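Local coordinates for pectate lyase (PDB 5GT5), which is a pectate lyase of polysaccharide lyase family 1, cleaving polygalacturonate by elimination, probably endo-acting, calcium-dependent and active on partly methylated pectin too, at residues N4-L9 and L442-Y446. The protein carries 1 engineered substitution. Sequence-based numbering, arbitrary orientation.
Sequences NADYNL and LKTSY
Leu9 N donates to Thr444 O (2.9 Å, 162° at the hydrogen), the one direct main-chain bond joining the first modelled residues, where a 3-10 turn spans 4-7, to the irregular C-terminal tail; CA of Asn8 and CA of Ser445 come within 4.5 Å. A water donates to both Thr444 O and Leu9 O, so this carbonyl of Thr444 takes two donors. One residue back, the Asn8 amide spans the gap with both ends. With CG anti to the backbone carbonyl carbon of Asn8 (chi1 -73°), the side chain sets OD1 2.9 Å from Tyr446 N, a bent bond (133°) whose donor is tilted from the carbonyl plane, while ND2 donates to a second water that in turn donates to Tyr446 O. Cutting Asn8 back to alanine removes the amide, and Tyr446 N would probably lose this acceptor and the water its link to segment 4-9, leaving the terminal main chain less firmly tied. The Tyr446 ring turns its edge to the turn: Asn8 OD1 lies 3.4 Å from CD2, and Tyr7 O 3.5 Å from CE2. Beyond the Leu9-Thr444 bond, the two side chains lie side by side, CB to CB 4.0 Å, both touching Trp163 of strand 160-165. Tyr446 stacks on Trp436 and its OH bonds Asn440 O and Arg128; Tyr7 OH reaches Arg422 of helix 419-423, its ring edge-to-face with Trp190, which places both chain ends against parallel beta-helix strands 125-128, 160-165 and 184-194.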
ATOM      1  N   ASN A   4      -4.163 -27.022  -5.735  1.00 26.70           N
ATOM      2  CA  ASN A   4      -4.807 -25.767  -5.456  1.00 23.04           C
ATOM      3  C   ASN A   4      -3.841 -24.639  -5.185  1.00 18.59           C
ATOM      4  O   ASN A   4      -4.224 -23.530  -5.257  1.00 15.69           O
ATOM      5  CB  ASN A   4      -5.820 -25.888  -4.330  1.00 18.33           C
ATOM      6  CG  ASN A   4      -7.124 -26.563  -4.770  1.00 27.80           C
ATOM      7  OD1 ASN A   4      -7.375 -26.742  -5.927  1.00 25.90           O
ATOM      8  ND2 ASN A   4      -7.922 -26.909  -3.838  1.00 24.46           N
ATOM      9  N   ALA A   5      -2.601 -24.923  -4.844  1.00 17.52           N
ATOM     10  CA  ALA A   5      -1.615 -23.874  -4.687  1.00 17.50           C
ATOM     11  C   ALA A   5      -1.364 -23.135  -6.017  1.00 14.10           C
ATOM     12  O   ALA A   5      -0.856 -22.071  -5.990  1.00 13.91           O
ATOM     13  CB  ALA A   5      -0.338 -24.404  -4.158  1.00 22.55           C
ATOM     14  N   ASP A   6      -1.744 -23.761  -7.127  1.00 15.48           N
ATOM     15  CA  ASP A   6      -1.697 -23.110  -8.432  1.00 16.46           C
ATOM     16  C   ASP A   6      -2.547 -21.839  -8.415  1.00 15.95           C
ATOM     17  O   ASP A   6      -2.374 -20.943  -9.197  1.00 13.84           O
ATOM     18  CB  ASP A   6      -2.197 -24.030  -9.543  1.00 17.89           C
ATOM     19  CG  ASP A   6      -1.354 -25.232  -9.712  1.00 20.50           C
ATOM     20  OD1 ASP A   6      -0.249 -25.177  -9.279  1.00 29.33           O
ATOM     21  OD2 ASP A   6      -1.865 -26.166 -10.252  1.00 26.93           O
ATOM     22  N   TYR A   7      -3.488 -21.831  -7.491  1.00 10.21           N
ATOM     23  CA  TYR A   7      -4.428 -20.724  -7.348  1.00  9.11           C
ATOM     24  C   TYR A   7      -4.049 -19.645  -6.335  1.00  9.01           C
ATOM     25  O   TYR A   7      -4.797 -18.696  -6.145  1.00  9.84           O
ATOM     26  CB  TYR A   7      -5.831 -21.261  -7.025  1.00  8.57           C
ATOM     27  CG  TYR A   7      -6.322 -22.202  -8.076  1.00  8.68           C
ATOM     28  CD1 TYR A   7      -6.205 -21.896  -9.399  1.00  9.47           C
ATOM     29  CD2 TYR A   7      -6.883 -23.411  -7.740  1.00  9.61           C
ATOM     30  CE1 TYR A   7      -6.633 -22.766 -10.366  1.00 10.25           C
ATOM     31  CE2 TYR A   7      -7.355 -24.265  -8.690  1.00 10.56           C
ATOM     32  CZ  TYR A   7      -7.234 -23.957 -10.006  1.00 10.56           C
ATOM     33  OH  TYR A   7      -7.687 -24.779 -10.972  1.00 14.36           O
ATOM     34  N   ASN A   8      -2.879 -19.776  -5.746  1.00  8.94           N
ATOM     35  CA  ASN A   8      -2.404 -18.767  -4.800  1.00 11.79           C
ATOM     36  C   ASN A   8      -2.352 -17.370  -5.395  1.00  9.17           C
ATOM     37  O   ASN A   8      -2.030 -17.200  -6.575  1.00  9.24           O
ATOM     38  CB  ASN A   8      -0.985 -19.070  -4.297  1.00  9.05           C
ATOM     39  CG  ASN A   8      -0.932 -20.213  -3.326  1.00 14.98           C
ATOM     40  OD1 ASN A   8      -1.951 -20.831  -3.005  1.00 14.37           O
ATOM     41  ND2 ASN A   8       0.283 -20.571  -2.938  1.00 15.11           N
ATOM     42  N   LEU A   9      -2.624 -16.383  -4.553  1.00  8.86           N
ATOM     43  CA  LEU A   9      -2.325 -14.993  -4.883  1.00  8.78           C
ATOM     44  C   LEU A   9      -0.816 -14.827  -5.059  1.00 10.09           C
ATOM     45  O   LEU A   9      -0.035 -15.236  -4.192  1.00 12.16           O
ATOM     46  CB  LEU A   9      -2.829 -14.086  -3.759  1.00  9.61           C
ATOM     47  CG  LEU A   9      -2.340 -12.635  -3.778  1.00 10.31           C
ATOM     48  CD1 LEU A   9      -2.817 -11.895  -5.041  1.00 11.20           C
ATOM     49  CD2 LEU A   9      -2.895 -11.942  -2.546  1.00 10.14           C
ATOM     50  N   LEU A 442     -12.457 -16.760  -0.339  1.00 10.08           N
ATOM     51  CA  LEU A 442     -11.952 -15.746   0.580  1.00  8.32           C
ATOM     52  C   LEU A 442     -10.469 -15.895   0.878  1.00  8.11           C
ATOM     53  O   LEU A 442      -9.855 -14.980   1.408  1.00 10.09           O
ATOM     54  CB  LEU A 442     -12.729 -15.819   1.905  1.00 10.81           C
ATOM     55  CG  LEU A 442     -14.248 -15.674   1.828  1.00 11.39           C
ATOM     56  CD1 LEU A 442     -14.836 -15.585   3.257  1.00 13.56           C
ATOM     57  CD2 LEU A 442     -14.677 -14.487   0.999  1.00 14.93           C
ATOM     58  N   LYS A 443      -9.910 -17.058   0.581  1.00 11.01           N
ATOM     59  CA  LYS A 443      -8.496 -17.334   0.884  1.00 10.59           C
ATOM     60  C   LYS A 443      -7.552 -16.765  -0.160  1.00  9.99           C
ATOM     61  O   LYS A 443      -7.943 -16.535  -1.319  1.00 11.62           O
ATOM     62  CB  LYS A 443      -8.294 -18.847   0.942  1.00  9.81           C
ATOM     63  CG  LYS A 443      -9.196 -19.572   1.964  1.00 14.01           C
ATOM     64  CD  LYS A 443      -8.948 -21.085   1.859  1.00 16.34           C
ATOM     65  CE  LYS A 443      -9.872 -21.880   2.739  1.00 23.54           C
ATOM     66  NZ  LYS A 443      -9.778 -23.340   2.389  1.00 20.95           N
ATOM     67  N   THR A 444      -6.298 -16.585   0.226  1.00  9.71           N
ATOM     68  CA  THR A 444      -5.285 -16.125  -0.725  1.00  7.66           C
ATOM     69  C   THR A 444      -4.170 -17.139  -0.925  1.00 12.28           C
ATOM     70  O   THR A 444      -3.295 -16.934  -1.769  1.00 10.52           O
ATOM     71  CB  THR A 444      -4.678 -14.787  -0.321  1.00 10.00           C
ATOM     72  OG1 THR A 444      -4.052 -14.912   0.962  1.00 12.25           O
ATOM     73  CG2 THR A 444      -5.757 -13.720  -0.274  1.00 12.21           C
ATOM     74  N   SER A 445      -4.182 -18.223  -0.161  1.00 12.13           N
ATOM     75  CA  SER A 445      -3.279 -19.330  -0.432  1.00 15.12           C
ATOM     76  C   SER A 445      -3.901 -20.649  -0.049  1.00 13.47           C
ATOM     77  O   SER A 445      -4.868 -20.691   0.719  1.00 15.56           O
ATOM     78  CB  SER A 445      -1.916 -19.120   0.228  1.00 18.95           C
ATOM     79  OG  SER A 445      -2.027 -19.115   1.633  1.00 22.79           O
ATOM     80  N   TYR A 446      -3.339 -21.717  -0.603  1.00 15.64           N
ATOM     81  CA  TYR A 446      -3.939 -23.036  -0.523  1.00 14.63           C
ATOM     82  C   TYR A 446      -2.869 -24.064  -0.199  1.00 22.15           C
ATOM     83  O   TYR A 446      -1.781 -24.039  -0.762  1.00 19.69           O
ATOM     84  CB  TYR A 446      -4.642 -23.354  -1.843  1.00 15.89           C
ATOM     85  CG  TYR A 446      -5.658 -22.300  -2.186  1.00 13.87           C
ATOM     86  CD1 TYR A 446      -6.943 -22.364  -1.672  1.00 13.00           C
ATOM     87  CD2 TYR A 446      -5.330 -21.241  -3.032  1.00 13.28           C
ATOM     88  CE1 TYR A 446      -7.874 -21.392  -1.956  1.00 11.04           C
ATOM     89  CE2 TYR A 446      -6.265 -20.249  -3.319  1.00 10.21           C
ATOM     90  CZ  TYR A 446      -7.524 -20.345  -2.792  1.00 10.77           C
ATOM     91  OH  TYR A 446      -8.467 -19.382  -3.064  1.00 11.38           O
TER
HETATM   92  O   HOH W   1       0.599 -22.754  -0.885  1.00 24.61           O
HETATM   93  O   HOH W   2      -0.469 -16.461  -1.694  1.00 22.84           O